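Local coordinates for protein tyrosine phosphatase (Orf virus, PDB 5NCR) that dephosphorylates phosphotyrosine and probably phosphoserine residues of proteins, working as a homodimer of the dual-specificity phosphatase family that probably counters host interferon signalling, at residues B[10-15]-B[142-147]; B[19-24]-B[158-163]; B[56-61]-B[109-114]; B[85-90]-B[169-174]. The protein carries 2 engineered substitutions. All blocks are in the same frame, centred on the assembly; numbering follows the deposited sequence. Where two conformers were deposited one is given.

Contact 1: residues B[10-15]-B[142-147]; sequences RLLLRC and ARFVYF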
loop_
_atom_site.group_PDB
_atom_site.type_symbol
_atom_site.label_atom_id
_atom_site.label_comp_id
_atom_site.label_asym_id
_atom_site.label_seq_id
_atom_site.Cartn_x
_atom_site.Cartn_y
_atom_site.Cartn_z
ATOM N N ARG B 10 -4.948 -5.814 -7.421
ATOM C CA ARG B 10 -3.584 -6.107 -7.842
ATOM C C ARG B 10 -2.586 -5.187 -7.120
ATOM O O ARG B 10 -1.504 -5.636 -6.724
ATOM C CB ARG B 10 -3.456 -5.975 -9.374
ATOM N N LEU B 11 -2.972 -3.911 -6.926
ATOM C CA LEU B 11 -2.184 -2.907 -6.189
ATOM C C LEU B 11 -1.967 -3.434 -4.736
ATOM O O LEU B 11 -0.835 -3.465 -4.256
ATOM C CB LEU B 11 -2.984 -1.598 -6.135
ATOM C CG LEU B 11 -2.303 -0.277 -6.404
ATOM C CD1 LEU B 11 -1.451 -0.287 -7.696
ATOM C CD2 LEU B 11 -3.341 0.806 -6.543
ATOM N N LEU B 12 -3.049 -3.847 -4.067
ATOM C CA LEU B 12 -2.999 -4.368 -2.688
ATOM C C LEU B 12 -2.223 -5.695 -2.575
ATOM O O LEU B 12 -1.437 -5.859 -1.641
ATOM C CB LEU B 12 -4.398 -4.481 -2.054
ATOM C CG LEU B 12 -4.462 -4.835 -0.547
ATOM C CD1 LEU B 12 -3.583 -3.874 0.314
ATOM C CD2 LEU B 12 -5.889 -4.842 -0.070
ATOM N N LEU B 13 -2.389 -6.598 -3.562
ATOM C CA LEU B 13 -1.627 -7.841 -3.601
ATOM C C LEU B 13 -0.117 -7.530 -3.634
ATOM O O LEU B 13 0.632 -8.177 -2.927
ATOM C CB LEU B 13 -2.038 -8.674 -4.807
ATOM C CG LEU B 13 -1.433 -10.080 -4.838
ATOM C CD1 LEU B 13 -1.982 -10.961 -3.672
ATOM C CD2 LEU B 13 -1.665 -10.731 -6.174
ATOM N N ARG B 14 0.303 -6.489 -4.402
ATOM C CA ARG B 14 1.677 -6.005 -4.474
ATOM C C ARG B 14 2.089 -5.356 -3.167
ATOM O O ARG B 14 3.198 -5.655 -2.717
ATOM C CB ARG B 14 1.872 -5.033 -5.653
ATOM C CG ARG B 14 3.323 -4.952 -6.078
ATOM C CD ARG B 14 3.545 -3.954 -7.195
ATOM N NE ARG B 14 4.970 -3.662 -7.371
ATOM C CZ ARG B 14 5.459 -2.834 -8.288
ATOM N NH1 ARG B 14 4.644 -2.215 -9.134
ATOM N NH2 ARG B 14 6.766 -2.621 -8.369
ATOM N N CYS B 15 1.239 -4.444 -2.572
ATOM C CA CYS B 15 1.476 -3.813 -1.247
ATOM C C CYS B 15 1.799 -4.870 -0.171
ATOM O O CYS B 15 2.592 -4.605 0.739
ATOM C CB CYS B 15 0.268 -2.998 -0.804
ATOM S SG CYS B 15 0.108 -1.383 -1.599
ATOM N N ALA B 142 -10.960 2.429 2.700
ATOM C CA ALA B 142 -10.812 2.123 4.134
ATOM C C ALA B 142 -10.538 0.620 4.339
ATOM O O ALA B 142 -9.611 0.280 5.069
ATOM C CB ALA B 142 -12.031 2.571 4.915
ATOM N N ARG B 143 -11.264 -0.250 3.608
ATOM C CA ARG B 143 -11.097 -1.694 3.615
ATOM C C ARG B 143 -9.698 -2.039 3.111
ATOM O O ARG B 143 -9.058 -2.902 3.695
ATOM C CB ARG B 143 -12.188 -2.435 2.789
ATOM C CG ARG B 143 -13.578 -2.296 3.398
ATOM C CD ARG B 143 -14.649 -3.205 2.835
ATOM N NE ARG B 143 -14.790 -3.142 1.379
ATOM C CZ ARG B 143 -15.633 -2.349 0.725
ATOM N NH1 ARG B 143 -16.371 -1.472 1.381
ATOM N NH2 ARG B 143 -15.704 -2.393 -0.599
ATOM N N PHE B 144 -9.239 -1.338 2.044
ATOM C CA PHE B 144 -7.927 -1.506 1.406
ATOM C C PHE B 144 -6.803 -1.264 2.404
ATOM O O PHE B 144 -5.908 -2.090 2.541
ATOM C CB PHE B 144 -7.813 -0.570 0.158
ATOM C CG PHE B 144 -6.476 -0.572 -0.566
ATOM C CD1 PHE B 144 -5.329 -0.073 0.048
ATOM C CD2 PHE B 144 -6.372 -1.041 -1.874
ATOM C CE1 PHE B 144 -4.098 -0.072 -0.620
ATOM C CE2 PHE B 144 -5.146 -1.014 -2.549
ATOM C CZ PHE B 144 -4.020 -0.536 -1.918
ATOM N N VAL B 145 -6.857 -0.133 3.095
ATOM C CA VAL B 145 -5.863 0.285 4.081
ATOM C C VAL B 145 -5.934 -0.624 5.342
ATOM O O VAL B 145 -4.900 -0.955 5.913
ATOM C CB VAL B 145 -6.028 1.790 4.421
ATOM C CG1 VAL B 145 -5.173 2.177 5.626
ATOM C CG2 VAL B 145 -5.677 2.665 3.215
ATOM N N TYR B 146 -7.144 -1.003 5.767
ATOM C CA TYR B 146 -7.288 -1.866 6.929
ATOM C C TYR B 146 -6.662 -3.228 6.632
ATOM O O TYR B 146 -6.003 -3.771 7.501
ATOM C CB TYR B 146 -8.751 -1.994 7.400
ATOM C CG TYR B 146 -8.885 -2.841 8.654
ATOM C CD1 TYR B 146 -8.658 -2.295 9.918
ATOM C CD2 TYR B 146 -9.140 -4.209 8.571
ATOM C CE1 TYR B 146 -8.708 -3.091 11.072
ATOM C CE2 TYR B 146 -9.178 -5.012 9.713
ATOM C CZ TYR B 146 -8.959 -4.449 10.960
ATOM O OH TYR B 146 -9.015 -5.262 12.070
ATOM N N PHE B 147 -6.859 -3.765 5.394
ATOM C CA PHE B 147 -6.314 -5.056 4.997
ATOM C C PHE B 147 -4.779 -4.961 5.055
ATOM O O PHE B 147 -4.126 -5.841 5.594
ATOM C CB PHE B 147 -6.763 -5.419 3.577
ATOM C CG PHE B 147 -6.405 -6.840 3.169
ATOM C CD1 PHE B 147 -5.102 -7.169 2.784
ATOM C CD2 PHE B 147 -7.386 -7.825 3.097
ATOM C CE1 PHE B 147 -4.780 -8.477 2.386
ATOM C CE2 PHE B 147 -7.054 -9.144 2.759
ATOM C CZ PHE B 147 -5.760 -9.456 2.375
#
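At the dimer interface, the N-terminal helix 7-15 packs beside helix 140-158 through Leu12, which reaches toward Phe144 and Phe147. The CB of Leu12 lies 3.6 Å from CE2 of Phe144, while its branch CD1 stands over one face of that ring, 4.0 Å from the centroid and only 13° off the ring normal, a CH-pi contact displaced toward the rim. The second branch turns to the other aromatic: Leu12 CD2 sits 3.8 Å from CD1 of Phe147. With CG of Phe144 anti to the backbone N (chi1 177°), the ring stretches back past Leu12, the two side chains sliding by each other in opposite directions. The short helical segments run in the same sense, 18° apart, with their axes 10.7 Å from each other, a spacing bridged by these large side chains. Leu11 closes in at the edge of the Phe144 ring, near its plane, its CB 4.2 Å from CE2. Cys15 makes an oblique sulfur-aromatic contact, with SG 4.2 Å from CZ of Phe144; the same sulfur forms the interchain disulfide with Cys15 of the second subunit. Leu148 of that subunit packs on Leu11, Cys15 and Phe144, so the aromatic ring lies against both the N-terminal helix and the dimer partner. Within the chain, Ile172 and Val176 of helix 165-177 cover Leu12 and Phe147.

Contact 2: residues B[19-24]-B[158-163]; sequences GPPLAL and RGAFLE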
loop_
_atom_site.group_PDB
_atom_site.type_symbol
_atom_site.label_atom_id
_atom_site.label_comp_id
_atom_site.label_asym_id
_atom_site.label_seq_id
_atom_site.Cartn_x
_atom_site.Cartn_y
_atom_site.Cartn_z
ATOM N N GLY B 19 7.917 -10.212 0.490
ATOM C CA GLY B 19 9.163 -10.904 0.198
ATOM C C GLY B 19 9.320 -12.115 1.102
ATOM O O GLY B 19 8.363 -12.522 1.772
ATOM N N PRO B 20 10.534 -12.697 1.179
ATOM C CA PRO B 20 10.724 -13.899 2.022
ATOM C C PRO B 20 10.603 -13.656 3.526
ATOM O O PRO B 20 11.058 -12.625 4.013
ATOM C CB PRO B 20 12.137 -14.367 1.676
ATOM C CG PRO B 20 12.794 -13.203 1.106
ATOM C CD PRO B 20 11.766 -12.344 0.451
ATOM N N PRO B 21 10.025 -14.610 4.283
ATOM C CA PRO B 21 9.942 -14.442 5.743
ATOM C C PRO B 21 11.329 -14.376 6.369
ATOM O O PRO B 21 12.237 -15.094 5.935
ATOM C CB PRO B 21 9.212 -15.708 6.198
ATOM C CG PRO B 21 8.593 -16.282 4.976
ATOM C CD PRO B 21 9.468 -15.916 3.859
ATOM N N LEU B 22 11.507 -13.480 7.340
ATOM C CA LEU B 22 12.772 -13.311 8.052
ATOM C C LEU B 22 12.714 -13.970 9.446
ATOM O O LEU B 22 13.701 -13.973 10.175
ATOM C CB LEU B 22 13.223 -11.840 8.081
ATOM C CG LEU B 22 13.356 -11.183 6.674
ATOM C CD1 LEU B 22 13.666 -9.712 6.770
ATOM C CD2 LEU B 22 14.382 -11.888 5.818
ATOM N N ALA B 23 11.552 -14.570 9.766
ATOM C CA ALA B 23 11.274 -15.374 10.964
ATOM C C ALA B 23 10.097 -16.290 10.651
ATOM O O ALA B 23 9.291 -15.968 9.777
ATOM C CB ALA B 23 10.952 -14.494 12.159
ATOM N N LEU B 24 10.031 -17.450 11.299
ATOM C CA LEU B 24 8.916 -18.370 11.098
ATOM C C LEU B 24 8.048 -18.369 12.351
ATOM O O LEU B 24 8.576 -18.056 13.426
ATOM C CB LEU B 24 9.384 -19.788 10.716
ATOM C CG LEU B 24 9.955 -19.970 9.283
ATOM C CD1 LEU B 24 10.144 -21.438 8.963
ATOM C CD2 LEU B 24 9.052 -19.305 8.203
ATOM N N ARG B 158 4.199 -12.915 13.553
ATOM C CA ARG B 158 4.385 -14.295 13.122
ATOM C C ARG B 158 5.558 -14.549 12.188
ATOM O O ARG B 158 5.926 -15.710 11.988
ATOM C CB ARG B 158 3.074 -14.790 12.503
ATOM C CG ARG B 158 2.038 -14.889 13.613
ATOM C CD ARG B 158 0.792 -15.620 13.263
ATOM N NE ARG B 158 0.998 -17.011 12.859
ATOM C CZ ARG B 158 1.154 -18.052 13.670
ATOM N NH1 ARG B 158 1.235 -17.877 14.988
ATOM N NH2 ARG B 158 1.273 -19.274 13.171
ATOM N N GLY B 159 6.117 -13.489 11.611
ATOM C CA GLY B 159 7.256 -13.578 10.697
ATOM C C GLY B 159 6.839 -13.969 9.302
ATOM O O GLY B 159 7.233 -13.319 8.334
ATOM N N ALA B 160 6.092 -15.082 9.185
ATOM C CA ALA B 160 5.546 -15.564 7.927
ATOM C C ALA B 160 4.062 -15.643 8.118
ATOM O O ALA B 160 3.591 -16.232 9.105
ATOM C CB ALA B 160 6.095 -16.930 7.594
ATOM N N PHE B 161 3.316 -15.036 7.190
ATOM C CA PHE B 161 1.865 -14.996 7.274
ATOM C C PHE B 161 1.278 -14.739 5.914
ATOM O O PHE B 161 1.574 -13.707 5.318
ATOM C CB PHE B 161 1.417 -13.902 8.287
ATOM C CG PHE B 161 -0.076 -13.627 8.297
ATOM C CD1 PHE B 161 -0.961 -14.528 8.874
ATOM C CD2 PHE B 161 -0.585 -12.446 7.756
ATOM C CE1 PHE B 161 -2.343 -14.273 8.878
ATOM C CE2 PHE B 161 -1.960 -12.179 7.784
ATOM C CZ PHE B 161 -2.833 -13.102 8.323
ATOM N N LEU B 162 0.442 -15.655 5.424
ATOM C CA LEU B 162 -0.279 -15.476 4.168
ATOM C C LEU B 162 0.622 -15.044 2.997
ATOM O O LEU B 162 0.395 -14.028 2.338
ATOM C CB LEU B 162 -1.422 -14.488 4.447
ATOM C CG LEU B 162 -2.543 -14.308 3.429
ATOM C CD1 LEU B 162 -3.127 -15.635 2.948
ATOM C CD2 LEU B 162 -3.590 -13.408 4.013
ATOM N N GLU B 163 1.681 -15.813 2.788
ATOM C CA GLU B 163 2.680 -15.599 1.754
ATOM C C GLU B 163 2.100 -15.996 0.404
ATOM O O GLU B 163 2.433 -15.397 -0.620
ATOM C CB GLU B 163 3.969 -16.402 2.082
ATOM C CG GLU B 163 4.519 -16.157 3.493
ATOM C CD GLU B 163 4.902 -14.723 3.794
ATOM O OE1 GLU B 163 5.444 -14.070 2.881
ATOM O OE2 GLU B 163 4.635 -14.241 4.918
HETATM O O HOH W 1 9.569 -11.707 8.053
#
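A loop-to-loop contact, partly buried and linked by a water, joins Pro21 and its neighbours, between helix 7-15 and strand 29-30, to Gly159, Ala160 and Glu163, between helices 140-158 and 165-177. Its apolar part centres on the methyl of Ala160, which meets the Pro21 ring, with Ala160 CB 3.6 Å from Pro21 CB, and also touches Leu24, whose CD2 lies 3.8 Å from Ala160 CB. The water accepts from Leu22 N at 2.7 Å and donates to Gly159 O at 2.9 Å, bridging two backbones that are too far apart for a direct bond. Gly159 is where the chain leaves helix 140-158, with phi at +80°; its CA comes within 3.3 Å of Ala23 O in a CA-H...O contact. Glu163 slides past Pro21, its CD 4.2 Å from Pro21 CG. Bent at chi2 (-60°), the Glu163 chain folds back within its own loop, where OE2 accepts from Phe161 N at 2.7 Å on the anti lone pair, with an N-H...O angle of 165°. A salt bridge from Arg155 reaches the same carboxylate oxygen, while the guanidinium of Arg158 is hydrogen-bonded to Thr29 OG1 and to the carbonyls of Gly27 and Gly115.

Contact 3: residues B[56-61]-B[109-114]; sequences KCLVNM and LVHSVA. Engineered in segment 109-114: Ser112 (natural residue Cys). With PO4 (phosphate ion), chain D.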
loop_
_atom_site.group_PDB
_atom_site.type_symbol
_atom_site.label_atom_id
_atom_site.label_comp_id
_atom_site.label_asym_id
_atom_site.label_seq_id
_atom_site.Cartn_x
_atom_site.Cartn_y
_atom_site.Cartn_z
ATOM N N LYS B 56 -11.871 -25.700 22.760
ATOM C CA LYS B 56 -13.110 -26.457 22.585
ATOM C C LYS B 56 -13.245 -26.904 21.141
ATOM O O LYS B 56 -13.924 -27.892 20.862
ATOM C CB LYS B 56 -14.319 -25.610 23.006
ATOM N N CYS B 57 -12.598 -26.161 20.231
ATOM C CA CYS B 57 -12.654 -26.407 18.789
ATOM C C CYS B 57 -11.297 -26.294 18.105
ATOM O O CYS B 57 -10.462 -25.472 18.490
ATOM C CB CYS B 57 -13.677 -25.491 18.124
ATOM S SG CYS B 57 -15.284 -25.435 18.951
ATOM N N LEU B 58 -11.098 -27.116 17.081
ATOM C CA LEU B 58 -9.915 -27.145 16.227
ATOM C C LEU B 58 -10.385 -27.023 14.784
ATOM O O LEU B 58 -11.295 -27.742 14.364
ATOM C CB LEU B 58 -9.112 -28.436 16.391
ATOM C CG LEU B 58 -8.285 -28.612 17.649
ATOM C CD1 LEU B 58 -7.955 -30.075 17.854
ATOM C CD2 LEU B 58 -7.011 -27.799 17.578
ATOM N N VAL B 59 -9.801 -26.100 14.039
ATOM C CA VAL B 59 -10.141 -25.937 12.629
ATOM C C VAL B 59 -8.873 -26.379 11.878
ATOM O O VAL B 59 -7.867 -25.661 11.837
ATOM C CB VAL B 59 -10.616 -24.505 12.247
ATOM C CG1 VAL B 59 -10.911 -24.432 10.752
ATOM C CG2 VAL B 59 -11.833 -24.056 13.068
ATOM N N ASN B 60 -8.927 -27.578 11.332
ATOM C CA ASN B 60 -7.840 -28.240 10.620
ATOM C C ASN B 60 -7.893 -27.977 9.136
ATOM O O ASN B 60 -8.771 -28.478 8.430
ATOM C CB ASN B 60 -7.845 -29.743 10.927
ATOM C CG ASN B 60 -6.787 -30.531 10.201
ATOM O OD1 ASN B 60 -5.759 -30.005 9.780
ATOM N ND2 ASN B 60 -6.997 -31.820 10.082
ATOM N N MET B 61 -6.923 -27.232 8.648
ATOM C CA MET B 61 -6.897 -26.895 7.236
ATOM C C MET B 61 -5.797 -27.591 6.465
ATOM O O MET B 61 -5.344 -27.112 5.433
ATOM C CB MET B 61 -6.875 -25.401 7.085
ATOM C CG MET B 61 -8.161 -24.833 7.565
ATOM S SD MET B 61 -8.030 -23.110 7.702
ATOM C CE MET B 61 -8.517 -22.641 6.033
ATOM N N LEU B 109 -8.704 -23.097 17.843
ATOM C CA LEU B 109 -7.413 -23.065 17.184
ATOM C C LEU B 109 -7.552 -23.379 15.682
ATOM O O LEU B 109 -7.884 -24.497 15.307
ATOM C CB LEU B 109 -6.422 -24.032 17.883
ATOM C CG LEU B 109 -5.028 -24.121 17.233
ATOM C CD1 LEU B 109 -4.250 -22.788 17.317
ATOM C CD2 LEU B 109 -4.253 -25.296 17.770
ATOM N N VAL B 110 -7.255 -22.391 14.831
ATOM C CA VAL B 110 -7.237 -22.534 13.383
ATOM C C VAL B 110 -5.784 -22.864 13.036
ATOM O O VAL B 110 -4.864 -22.118 13.397
ATOM C CB VAL B 110 -7.732 -21.263 12.657
ATOM C CG1 VAL B 110 -7.828 -21.498 11.146
ATOM C CG2 VAL B 110 -9.071 -20.787 13.221
ATOM N N HIS B 111 -5.568 -24.017 12.388
ATOM C CA HIS B 111 -4.191 -24.434 12.107
ATOM C C HIS B 111 -4.024 -25.123 10.754
ATOM O O HIS B 111 -4.977 -25.637 10.159
ATOM C CB HIS B 111 -3.645 -25.319 13.259
ATOM C CG HIS B 111 -4.298 -26.664 13.302
ATOM N ND1 HIS B 111 -3.780 -27.746 12.592
ATOM C CD2 HIS B 111 -5.455 -27.049 13.894
ATOM C CE1 HIS B 111 -4.616 -28.752 12.806
ATOM N NE2 HIS B 111 -5.624 -28.390 13.603
ATOM N N SER B 112 -2.772 -25.115 10.284
ATOM C CA SER B 112 -2.280 -25.758 9.066
ATOM C C SER B 112 -0.809 -26.020 9.362
ATOM O O SER B 112 -0.298 -25.460 10.308
ATOM C CB SER B 112 -2.512 -24.887 7.828
ATOM O OG SER B 112 -2.031 -23.574 8.016
ATOM N N VAL B 113 -0.146 -26.871 8.605
ATOM C CA VAL B 113 1.200 -27.390 8.907
ATOM C C VAL B 113 2.195 -26.311 9.378
ATOM O O VAL B 113 2.654 -26.399 10.510
ATOM C CB VAL B 113 1.779 -28.258 7.759
ATOM C CG1 VAL B 113 3.176 -28.770 8.111
ATOM C CG2 VAL B 113 0.849 -29.425 7.451
ATOM N N ALA B 114 2.511 -25.308 8.534
ATOM C CA ALA B 114 3.468 -24.260 8.901
ATOM C C ALA B 114 2.830 -23.136 9.739
ATOM O O ALA B 114 3.548 -22.319 10.313
ATOM C CB ALA B 114 4.089 -23.682 7.642
HETATM P P PO4 D . 0.677 -23.615 5.726
HETATM O O1 PO4 D . 1.352 -25.058 5.619
HETATM O O2 PO4 D . 1.603 -22.523 5.026
HETATM O O3 PO4 D . 0.450 -23.221 7.255
HETATM O O4 PO4 D . -0.670 -23.617 5.054
#
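Phosphate oxygen O3 takes the shortest polar bond here, 2.6 Å from Ser112 OG, while Ala114 N donates almost straight to phosphate O1 at 3.1 Å, with an N-H...O angle of 173°. Ser112 is an engineered residue standing where the natural protein has a cysteine, the nucleophile in the P-loop of this family; its OG is also hydrogen-bonded to Ser119 OG. The backbone N atoms of Val116 and Asn117 and the side chain of Arg118 complete the anion's cradle. Leading into this loop, strand 109-111 pairs in parallel with strand 57-60 in the central sheet. Four backbone bonds join them, from Leu109 N to Cys57 O at 3.0 Å through to Met61 N and His111 O at 2.9 Å, the last just ahead of Ser112. On the face bearing Leu58, Leu109 and His111, the two leucines lie side by side, their CD2 atoms 3.7 Å apart. Asn60 covers the imidazole of His111: its CA sits over one ring face, 4.1 Å from the centroid, and its amide plane is only 8° from that of the ring. His111 NE2 is hydrogen-bonded to Tyr66 OH, and Asn60 ND2 to Ser64 O. The sheet thus holds the strand end from which the P-loop presents its backbone N-H groups to the anion, consistent with phosphate occupying the site of a substrate's phosphoryl group.

Contact 4: residues B[85-90]-B[169-174]; sequences TNIASI and YQLIKM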
loop_
_atom_site.group_PDB
_atom_site.type_symbol
_atom_site.label_atom_id
_atom_site.label_comp_id
_atom_site.label_asym_id
_atom_site.label_seq_id
_atom_site.Cartn_x
_atom_site.Cartn_y
_atom_site.Cartn_z
ATOM N N THR B 85 -5.678 -23.321 -5.740
ATOM C CA THR B 85 -6.712 -23.634 -4.751
ATOM C C THR B 85 -7.697 -22.460 -4.549
ATOM O O THR B 85 -7.292 -21.314 -4.391
ATOM C CB THR B 85 -6.065 -24.136 -3.464
ATOM O OG1 THR B 85 -5.600 -25.458 -3.705
ATOM C CG2 THR B 85 -7.009 -24.189 -2.299
ATOM N N ASN B 86 -9.002 -22.813 -4.614
ATOM C CA ASN B 86 -10.165 -21.960 -4.421
ATOM C C ASN B 86 -10.599 -21.940 -2.938
ATOM O O ASN B 86 -10.916 -22.973 -2.353
ATOM C CB ASN B 86 -11.322 -22.438 -5.318
ATOM C CG ASN B 86 -12.529 -21.529 -5.329
ATOM O OD1 ASN B 86 -12.451 -20.347 -5.000
ATOM N ND2 ASN B 86 -13.680 -22.058 -5.716
ATOM N N ILE B 87 -10.612 -20.753 -2.349
ATOM C CA ILE B 87 -11.003 -20.526 -0.951
ATOM C C ILE B 87 -12.221 -19.594 -0.844
ATOM O O ILE B 87 -12.704 -19.343 0.265
ATOM C CB ILE B 87 -9.813 -20.054 -0.057
ATOM C CG1 ILE B 87 -9.183 -18.729 -0.574
ATOM C CG2 ILE B 87 -8.788 -21.163 0.109
ATOM C CD1 ILE B 87 -8.624 -17.810 0.490
ATOM N N ALA B 88 -12.696 -19.081 -2.002
ATOM C CA ALA B 88 -13.847 -18.179 -2.143
ATOM C C ALA B 88 -15.143 -18.771 -1.606
ATOM O O ALA B 88 -15.946 -18.014 -1.080
ATOM C CB ALA B 88 -14.031 -17.759 -3.593
ATOM N N SER B 89 -15.370 -20.097 -1.717
ATOM C CA SER B 89 -16.611 -20.642 -1.126
ATOM C C SER B 89 -16.405 -21.162 0.321
ATOM O O SER B 89 -17.351 -21.174 1.111
ATOM C CB SER B 89 -17.282 -21.666 -2.033
ATOM O OG SER B 89 -16.427 -22.749 -2.350
ATOM N N ILE B 90 -15.165 -21.481 0.704
ATOM C CA ILE B 90 -14.841 -21.917 2.074
ATOM C C ILE B 90 -14.872 -20.717 3.051
ATOM O O ILE B 90 -15.375 -20.834 4.178
ATOM C CB ILE B 90 -13.449 -22.609 2.084
ATOM C CG1 ILE B 90 -13.518 -24.021 1.480
ATOM C CG2 ILE B 90 -12.781 -22.623 3.483
ATOM C CD1 ILE B 90 -12.156 -24.517 0.925
ATOM N N TYR B 169 -4.841 -12.810 -2.746
ATOM C CA TYR B 169 -5.609 -12.131 -3.781
ATOM C C TYR B 169 -7.099 -12.456 -3.599
ATOM O O TYR B 169 -7.924 -11.545 -3.633
ATOM C CB TYR B 169 -5.134 -12.540 -5.194
ATOM C CG TYR B 169 -5.938 -11.906 -6.314
ATOM C CD1 TYR B 169 -5.708 -10.590 -6.707
ATOM C CD2 TYR B 169 -6.919 -12.629 -6.987
ATOM C CE1 TYR B 169 -6.427 -10.008 -7.754
ATOM C CE2 TYR B 169 -7.647 -12.057 -8.033
ATOM C CZ TYR B 169 -7.403 -10.744 -8.409
ATOM O OH TYR B 169 -8.109 -10.176 -9.445
ATOM N N GLN B 170 -7.442 -13.748 -3.370
ATOM C CA GLN B 170 -8.837 -14.161 -3.154
ATOM C C GLN B 170 -9.460 -13.434 -1.940
ATOM O O GLN B 170 -10.623 -13.057 -1.993
ATOM C CB GLN B 170 -8.956 -15.670 -2.978
ATOM C CG GLN B 170 -8.708 -16.442 -4.266
ATOM C CD GLN B 170 -8.877 -17.922 -4.012
ATOM O OE1 GLN B 170 -9.983 -18.439 -3.901
ATOM N NE2 GLN B 170 -7.801 -18.637 -3.915
ATOM N N LEU B 171 -8.675 -13.222 -0.884
ATOM C CA LEU B 171 -9.099 -12.491 0.318
ATOM C C LEU B 171 -9.282 -11.004 0.019
ATOM O O LEU B 171 -10.259 -10.404 0.454
ATOM C CB LEU B 171 -8.100 -12.701 1.466
ATOM C CG LEU B 171 -8.057 -14.112 2.069
ATOM C CD1 LEU B 171 -6.839 -14.291 2.918
ATOM C CD2 LEU B 171 -9.273 -14.394 2.916
ATOM N N ILE B 172 -8.367 -10.417 -0.760
ATOM C CA ILE B 172 -8.483 -9.012 -1.196
ATOM C C ILE B 172 -9.789 -8.868 -1.969
ATOM O O ILE B 172 -10.563 -7.987 -1.647
ATOM C CB ILE B 172 -7.239 -8.520 -1.972
ATOM C CG1 ILE B 172 -6.010 -8.446 -1.030
ATOM C CG2 ILE B 172 -7.488 -7.153 -2.686
ATOM C CD1 ILE B 172 -4.655 -8.474 -1.715
ATOM N N LYS B 173 -10.048 -9.749 -2.947
ATOM C CA LYS B 173 -11.275 -9.711 -3.774
ATOM C C LYS B 173 -12.539 -9.752 -2.922
ATOM O O LYS B 173 -13.443 -8.935 -3.093
ATOM C CB LYS B 173 -11.325 -10.876 -4.778
ATOM C CG LYS B 173 -10.385 -10.777 -5.969
ATOM C CD LYS B 173 -10.724 -9.701 -6.985
ATOM C CE LYS B 173 -11.750 -10.089 -8.033
ATOM N NZ LYS B 173 -11.910 -8.995 -9.026
ATOM N N MET B 174 -12.576 -10.685 -1.985
ATOM C CA MET B 174 -13.706 -10.892 -1.100
ATOM C C MET B 174 -13.943 -9.766 -0.071
ATOM O O MET B 174 -15.086 -9.369 0.112
ATOM C CB MET B 174 -13.524 -12.260 -0.417
ATOM C CG MET B 174 -14.572 -12.628 0.587
ATOM S SD MET B 174 -14.545 -14.427 0.835
ATOM C CE MET B 174 -15.611 -14.918 -0.569
#
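Gln170 leaves its helix with CG anti to the carbonyl carbon (chi1 -71°) and continues extended through chi2 (-179°), which carries its amide across to the backbone of residues 85-88. There the amide is held at both ends: NE2 donates to Thr85 O at 2.8 Å, lying in that carbonyl's plane, and OE1 accepts from Ile87 N at 2.9 Å with a nearly straight N-H...O angle of 175°. A weak bond from Ala88 N also reaches Gln170 OE1. One donated and one accepted bond together fix the rotation of the amide and leave the loop clasped by one side chain. Asn86 shapes the turn itself: its OD1 accepts from Ala88 N at 3.3 Å, an Asx turn. Ile87 lays its CG1 against the Gln170 amide, 3.5 Å from CD, and carries CD1 on to 4.1 Å from Leu171 CG, the two side chains meeting at about a right angle. Farther along the helix, Met174, bent at chi3, brings CE to 3.2 Å from Ala88 O. The loop thus runs against helix 165-177 just before helix 90-103 begins, whose Met91 packs on both Leu171 and Met174, while Tyr169 lies against Ala9 and Leu13 of helix 7-15.

How the contacts relate
Contacts 1 and 3 are buried, on opposite sides of the chain's centre and about 26 Å apart between centres; contacts 2 and 4 are only partly buried. Helix 165-177 ties several together: Ile172 of contact 4 packs on Leu12 and Phe147 of contact 1, and Leu171 meets Leu162 of contact 2. Helix 140-158 supplies a segment to contact 1 and, where it ends, to contact 2. The chemistry differs accordingly. Contact 1 is apolar and aromatic beside the dimer disulfide, contact 2 mixes small apolar groups with a water bridge, contact 3 is a backbone ladder running into the phosphate site, and contact 4 pairs one glutamine amide's bonds to a loop backbone with apolar packing.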